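Local coordinates for protein FMN Adenylyltransferase (Candida glabrata, PDB 3FWK) that probably transfers the adenylyl group of ATP to FMN, making FAD, the last step of FAD synthesis, at residues L239-F252 against H285-D297. Sequence-based numbering, arbitrary orientation.
Sequences LRKDKNSTPLKLNF and HEDYYPGWYLVDD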
loop_
_atom_site.group_PDB
_atom_site.type_symbol
_atom_site.label_atom_id
_atom_site.label_comp_id
_atom_site.label_asym_id
_atom_site.label_seq_id
_atom_site.Cartn_x
_atom_site.Cartn_y
_atom_site.Cartn_z
ATOM N N LEU A 239 11.254 15.668 7.979
ATOM C CA LEU A 239 10.280 16.480 7.251
ATOM C C LEU A 239 9.775 17.673 8.032
ATOM O O LEU A 239 8.882 18.379 7.563
ATOM C CB LEU A 239 9.099 15.608 6.791
ATOM C CG LEU A 239 9.524 14.416 5.909
ATOM C CD1 LEU A 239 8.307 13.683 5.449
ATOM C CD2 LEU A 239 10.381 14.863 4.702
ATOM N N ARG A 240 10.350 17.936 9.217
ATOM C CA ARG A 240 9.863 19.057 9.989
ATOM C C ARG A 240 10.239 20.353 9.320
ATOM O O ARG A 240 11.390 20.530 8.898
ATOM C CB ARG A 240 10.433 18.980 11.420
ATOM C CG ARG A 240 9.765 19.969 12.381
ATOM C CD ARG A 240 10.338 19.875 13.788
ATOM N NE ARG A 240 11.742 20.287 13.788
ATOM C CZ ARG A 240 12.153 21.556 13.882
ATOM N NH1 ARG A 240 11.276 22.552 14.023
ATOM N NH2 ARG A 240 13.452 21.827 13.839
ATOM N N LYS A 241 9.301 21.282 9.241
ATOM C CA LYS A 241 9.580 22.590 8.669
ATOM C C LYS A 241 10.281 23.423 9.681
ATOM O O LYS A 241 9.891 23.536 10.825
ATOM C CB LYS A 241 8.288 23.275 8.258
ATOM C CG LYS A 241 7.600 22.538 7.138
ATOM C CD LYS A 241 6.377 23.305 6.638
ATOM C CE LYS A 241 5.583 22.544 5.598
ATOM N NZ LYS A 241 4.250 23.271 5.408
ATOM N N ASP A 242 11.300 24.121 9.194
ATOM C CA ASP A 242 12.138 24.956 10.052
ATOM C C ASP A 242 12.802 26.016 9.167
ATOM O O ASP A 242 13.438 25.678 8.190
ATOM C CB ASP A 242 13.203 24.094 10.723
ATOM C CG ASP A 242 14.110 24.886 11.667
ATOM O OD1 ASP A 242 14.315 26.107 11.458
ATOM O OD2 ASP A 242 14.638 24.262 12.611
ATOM N N LYS A 243 12.649 27.284 9.538
ATOM C CA LYS A 243 13.227 28.405 8.771
ATOM C C LYS A 243 14.719 28.249 8.445
ATOM O O LYS A 243 15.180 28.730 7.401
ATOM C CB LYS A 243 13.001 29.717 9.514
ATOM C CG LYS A 243 11.566 30.209 9.478
ATOM C CD LYS A 243 11.387 31.465 10.324
ATOM C CE LYS A 243 11.291 31.134 11.807
ATOM N NZ LYS A 243 11.462 32.353 12.648
ATOM N N ASN A 244 15.457 27.571 9.329
ATOM C CA ASN A 244 16.925 27.478 9.248
ATOM C C ASN A 244 17.460 26.112 8.782
ATOM O O ASN A 244 18.664 25.812 8.902
ATOM C CB ASN A 244 17.540 27.860 10.595
ATOM C CG ASN A 244 16.921 29.122 11.189
ATOM O OD1 ASN A 244 16.722 30.120 10.497
ATOM N ND2 ASN A 244 16.614 29.076 12.480
ATOM N N SER A 245 16.553 25.284 8.266
ATOM C CA SER A 245 16.917 24.117 7.481
ATOM C C SER A 245 16.881 24.520 6.004
ATOM O O SER A 245 16.205 25.477 5.634
ATOM C CB SER A 245 15.916 22.979 7.728
ATOM O OG SER A 245 16.175 22.326 8.960
ATOM N N THR A 246 17.612 23.799 5.172
ATOM C CA THR A 246 17.458 23.956 3.720
ATOM C C THR A 246 16.045 23.429 3.360
ATOM O O THR A 246 15.696 22.294 3.724
ATOM C CB THR A 246 18.542 23.175 2.936
ATOM O OG1 THR A 246 19.852 23.597 3.361
ATOM C CG2 THR A 246 18.415 23.420 1.429
ATOM N N PRO A 247 15.225 24.253 2.681
ATOM C CA PRO A 247 13.901 23.772 2.247
ATOM C C PRO A 247 14.021 22.497 1.424
ATOM O O PRO A 247 15.003 22.296 0.688
ATOM C CB PRO A 247 13.379 24.919 1.384
ATOM C CG PRO A 247 14.114 26.148 1.884
ATOM C CD PRO A 247 15.483 25.642 2.251
ATOM N N LEU A 248 13.054 21.597 1.598
ATOM C CA LEU A 248 13.092 20.356 0.854
ATOM C C LEU A 248 12.468 20.592 -0.502
ATOM O O LEU A 248 11.528 21.400 -0.655
ATOM C CB LEU A 248 12.338 19.249 1.571
ATOM C CG LEU A 248 12.869 18.889 2.942
ATOM C CD1 LEU A 248 12.116 17.701 3.518
ATOM C CD2 LEU A 248 14.350 18.561 2.876
ATOM N N LYS A 249 12.970 19.839 -1.471
ATOM C CA LYS A 249 12.461 19.945 -2.822
ATOM C C LYS A 249 11.602 18.741 -3.140
ATOM O O LYS A 249 11.791 17.644 -2.605
ATOM C CB LYS A 249 13.588 20.109 -3.844
ATOM C CG LYS A 249 14.413 21.396 -3.647
ATOM C CD LYS A 249 15.501 21.543 -4.704
ATOM C CE LYS A 249 16.777 22.109 -4.099
ATOM N NZ LYS A 249 17.459 21.091 -3.261
ATOM N N LEU A 250 10.645 18.951 -3.992
ATOM C CA LEU A 250 9.676 17.931 -4.335
ATOM C C LEU A 250 10.123 17.193 -5.585
ATOM O O LEU A 250 10.350 17.813 -6.622
ATOM C CB LEU A 250 8.331 18.600 -4.572
ATOM C CG LEU A 250 7.171 17.693 -5.028
ATOM C CD1 LEU A 250 6.882 16.531 -4.068
ATOM C CD2 LEU A 250 5.895 18.511 -5.193
ATOM N N ASN A 251 10.203 15.864 -5.508
ATOM C CA ASN A 251 10.570 15.025 -6.642
ATOM C C ASN A 251 9.405 14.584 -7.513
ATOM O O ASN A 251 9.639 13.965 -8.559
ATOM C CB ASN A 251 11.353 13.789 -6.198
ATOM C CG ASN A 251 12.761 14.126 -5.818
ATOM O OD1 ASN A 251 13.576 14.424 -6.706
ATOM N ND2 ASN A 251 13.089 14.091 -4.522
ATOM N N PHE A 252 8.161 14.905 -7.118
ATOM C CA PHE A 252 6.981 14.341 -7.749
ATOM C C PHE A 252 6.051 15.407 -8.299
ATOM O O PHE A 252 4.848 15.189 -8.422
ATOM C CB PHE A 252 6.246 13.427 -6.754
ATOM C CG PHE A 252 7.165 12.409 -6.139
ATOM C CD1 PHE A 252 7.743 11.429 -6.949
ATOM C CD2 PHE A 252 7.570 12.502 -4.794
ATOM C CE1 PHE A 252 8.645 10.502 -6.407
ATOM C CE2 PHE A 252 8.487 11.579 -4.269
ATOM C CZ PHE A 252 9.010 10.592 -5.069
ATOM N N HIS A 285 2.571 21.114 17.808
ATOM C CA HIS A 285 2.947 22.540 17.578
ATOM C C HIS A 285 4.115 22.634 16.580
ATOM O O HIS A 285 5.028 23.455 16.735
ATOM C CB HIS A 285 3.281 23.268 18.904
ATOM C CG HIS A 285 2.246 23.105 19.984
ATOM N ND1 HIS A 285 0.890 23.120 19.738
ATOM C CD2 HIS A 285 2.380 22.951 21.325
ATOM C CE1 HIS A 285 0.231 22.981 20.881
ATOM N NE2 HIS A 285 1.111 22.861 21.856
ATOM N N GLU A 286 4.098 21.788 15.563
ATOM C CA GLU A 286 5.142 21.783 14.530
ATOM C C GLU A 286 4.475 21.445 13.235
ATOM O O GLU A 286 3.439 20.785 13.240
ATOM C CB GLU A 286 6.212 20.730 14.802
ATOM C CG GLU A 286 7.045 20.939 16.042
ATOM C CD GLU A 286 8.017 22.128 15.983
ATOM O OE1 GLU A 286 8.337 22.653 14.882
ATOM O OE2 GLU A 286 8.510 22.528 17.071
ATOM N N ASP A 287 5.070 21.868 12.122
ATOM C CA ASP A 287 4.489 21.502 10.857
ATOM C C ASP A 287 5.489 20.699 10.049
ATOM O O ASP A 287 6.707 20.804 10.281
ATOM C CB ASP A 287 4.054 22.745 10.087
ATOM C CG ASP A 287 3.056 22.436 8.969
ATOM O OD1 ASP A 287 2.276 21.480 9.055
ATOM O OD2 ASP A 287 3.035 23.201 7.996
ATOM N N TYR A 288 4.970 19.875 9.151
ATOM C CA TYR A 288 5.789 18.934 8.395
ATOM C C TYR A 288 5.448 18.967 6.948
ATOM O O TYR A 288 4.292 19.149 6.603
ATOM C CB TYR A 288 5.544 17.489 8.903
ATOM C CG TYR A 288 5.991 17.268 10.337
ATOM C CD1 TYR A 288 7.246 16.719 10.616
ATOM C CD2 TYR A 288 5.190 17.688 11.406
ATOM C CE1 TYR A 288 7.690 16.585 11.925
ATOM C CE2 TYR A 288 5.611 17.548 12.711
ATOM C CZ TYR A 288 6.873 17.023 12.963
ATOM O OH TYR A 288 7.328 16.892 14.256
ATOM N N TYR A 289 6.444 18.775 6.089
ATOM C CA TYR A 289 6.154 18.441 4.701
ATOM C C TYR A 289 5.428 17.100 4.648
ATOM O O TYR A 289 5.636 16.238 5.520
ATOM C CB TYR A 289 7.459 18.261 3.929
ATOM C CG TYR A 289 8.243 19.510 3.715
ATOM C CD1 TYR A 289 8.010 20.306 2.571
ATOM C CD2 TYR A 289 9.274 19.874 4.585
ATOM C CE1 TYR A 289 8.769 21.442 2.333
ATOM C CE2 TYR A 289 10.049 21.025 4.340
ATOM C CZ TYR A 289 9.774 21.791 3.218
ATOM O OH TYR A 289 10.527 22.925 2.940
ATOM N N PRO A 290 4.600 16.868 3.625
ATOM C CA PRO A 290 3.993 15.552 3.506
ATOM C C PRO A 290 5.031 14.481 3.235
ATOM O O PRO A 290 6.160 14.754 2.794
ATOM C CB PRO A 290 2.996 15.688 2.333
ATOM C CG PRO A 290 3.437 16.888 1.606
ATOM C CD PRO A 290 4.173 17.802 2.570
ATOM N N GLY A 291 4.638 13.234 3.465
ATOM C CA GLY A 291 5.567 12.111 3.456
ATOM C C GLY A 291 6.321 11.935 2.165
ATOM O O GLY A 291 7.453 11.428 2.176
ATOM N N TRP A 292 5.709 12.345 1.047
ATOM C CA TRP A 292 6.349 12.217 -0.267
ATOM C C TRP A 292 7.493 13.208 -0.505
ATOM O O TRP A 292 8.103 13.158 -1.557
ATOM C CB TRP A 292 5.302 12.266 -1.382
ATOM C CG TRP A 292 4.320 13.383 -1.301
ATOM C CD1 TRP A 292 4.418 14.605 -1.886
ATOM C CD2 TRP A 292 3.025 13.332 -0.676
ATOM N NE1 TRP A 292 3.259 15.351 -1.632
ATOM C CE2 TRP A 292 2.388 14.579 -0.919
ATOM C CE3 TRP A 292 2.340 12.343 0.039
ATOM C CZ2 TRP A 292 1.094 14.861 -0.457
ATOM C CZ3 TRP A 292 1.071 12.616 0.512
ATOM C CH2 TRP A 292 0.451 13.862 0.254
ATOM N N TYR A 293 7.834 14.022 0.492
ATOM C CA TYR A 293 9.109 14.746 0.475
ATOM C C TYR A 293 10.273 13.899 0.984
ATOM O O TYR A 293 11.416 14.362 0.906
ATOM C CB TYR A 293 9.001 16.060 1.233
ATOM C CG TYR A 293 8.314 17.147 0.447
ATOM C CD1 TYR A 293 6.931 17.147 0.289
ATOM C CD2 TYR A 293 9.052 18.159 -0.174
ATOM C CE1 TYR A 293 6.281 18.158 -0.448
ATOM C CE2 TYR A 293 8.408 19.164 -0.904
ATOM C CZ TYR A 293 7.029 19.171 -1.017
ATOM O OH TYR A 293 6.399 20.168 -1.745
ATOM N N LEU A 294 10.000 12.690 1.485
ATOM C CA LEU A 294 11.078 11.760 1.841
ATOM C C LEU A 294 11.281 10.708 0.760
ATOM O O LEU A 294 10.330 10.006 0.405
ATOM C CB LEU A 294 10.727 11.035 3.159
ATOM C CG LEU A 294 11.922 10.229 3.700
ATOM C CD1 LEU A 294 12.872 11.163 4.463
ATOM C CD2 LEU A 294 11.493 9.066 4.605
ATOM N N VAL A 295 12.518 10.579 0.264
ATOM C CA VAL A 295 12.805 9.553 -0.723
ATOM C C VAL A 295 13.947 8.639 -0.286
ATOM O O VAL A 295 14.284 7.705 -1.011
ATOM C CB VAL A 295 13.089 10.128 -2.135
ATOM C CG1 VAL A 295 11.802 10.781 -2.699
ATOM C CG2 VAL A 295 14.247 11.138 -2.073
ATOM N N ASP A 296 14.501 8.840 0.907
ATOM C CA ASP A 296 15.555 7.946 1.415
ATOM C C ASP A 296 14.951 6.803 2.211
ATOM O O ASP A 296 14.462 6.988 3.327
ATOM C CB ASP A 296 16.523 8.783 2.262
ATOM C CG ASP A 296 17.720 7.993 2.764
ATOM O OD1 ASP A 296 17.736 6.730 2.670
ATOM O OD2 ASP A 296 18.646 8.662 3.275
ATOM N N ASP A 297 15.027 5.586 1.645
ATOM C CA ASP A 297 14.475 4.405 2.275
ATOM C C ASP A 297 15.000 4.199 3.675
ATOM O O ASP A 297 14.274 3.654 4.503
ATOM C CB ASP A 297 14.750 3.141 1.458
ATOM C CG ASP A 297 14.174 3.235 0.039
ATOM O OD1 ASP A 297 13.174 2.560 -0.243
ATOM O OD2 ASP A 297 14.717 4.029 -0.794
HETATM O O HOH W 1 7.578 23.315 12.318
HETATM O O HOH W 2 10.257 23.653 0.059
HETATM O O HOH W 3 12.202 15.190 -1.595
HETATM O O HOH W 4 10.117 14.447 -3.070
#
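R240 and Y288 pair their backbones in a single beta bridge, where K241 N donates to D287 O (2.8 Å) and Y289 N to L239 O (2.9 Å). Salt bridges flank it. R240 turns at chi3 (65°), and NH1 reaches E286 OE1 at 3.1 Å, in the guanidinium plane but above that of the carboxylate; the two planes stand 90° apart. NH2 of R240 forms a second salt bridge, to D242 OD2, and D242 OD1 accepts from N244 N in an Asx turn. K241 runs extended alongside D287, and its NZ meets OD2 at 2.9 Å.

The Y289 ring lies between L248 CB on one face and K241 CG on the other. Its OH accepts from L248 N (3.2 Å), and a water ties it to L248 O. Further on, L250 CD1 sits over one face of Y293, 4.2 Å from the ring centroid, and Y289 CD1 covers the opposite face. L239 CD2 packs on Y293 CB. W292 O lies at the edge of the F252 ring, 3.2 Å from CE2, and a water joins this carbonyl to N251 N.

F252 and W292 also touch helix 202-212. The arrangement is loop-on-loop packing, an isolated beta bridge continued by CH-pi contacts of leucines on tyrosine rings beside the 3-10 turn 291-293. It joins the loop leading into helix 253-257 to the loop after helix 275-282.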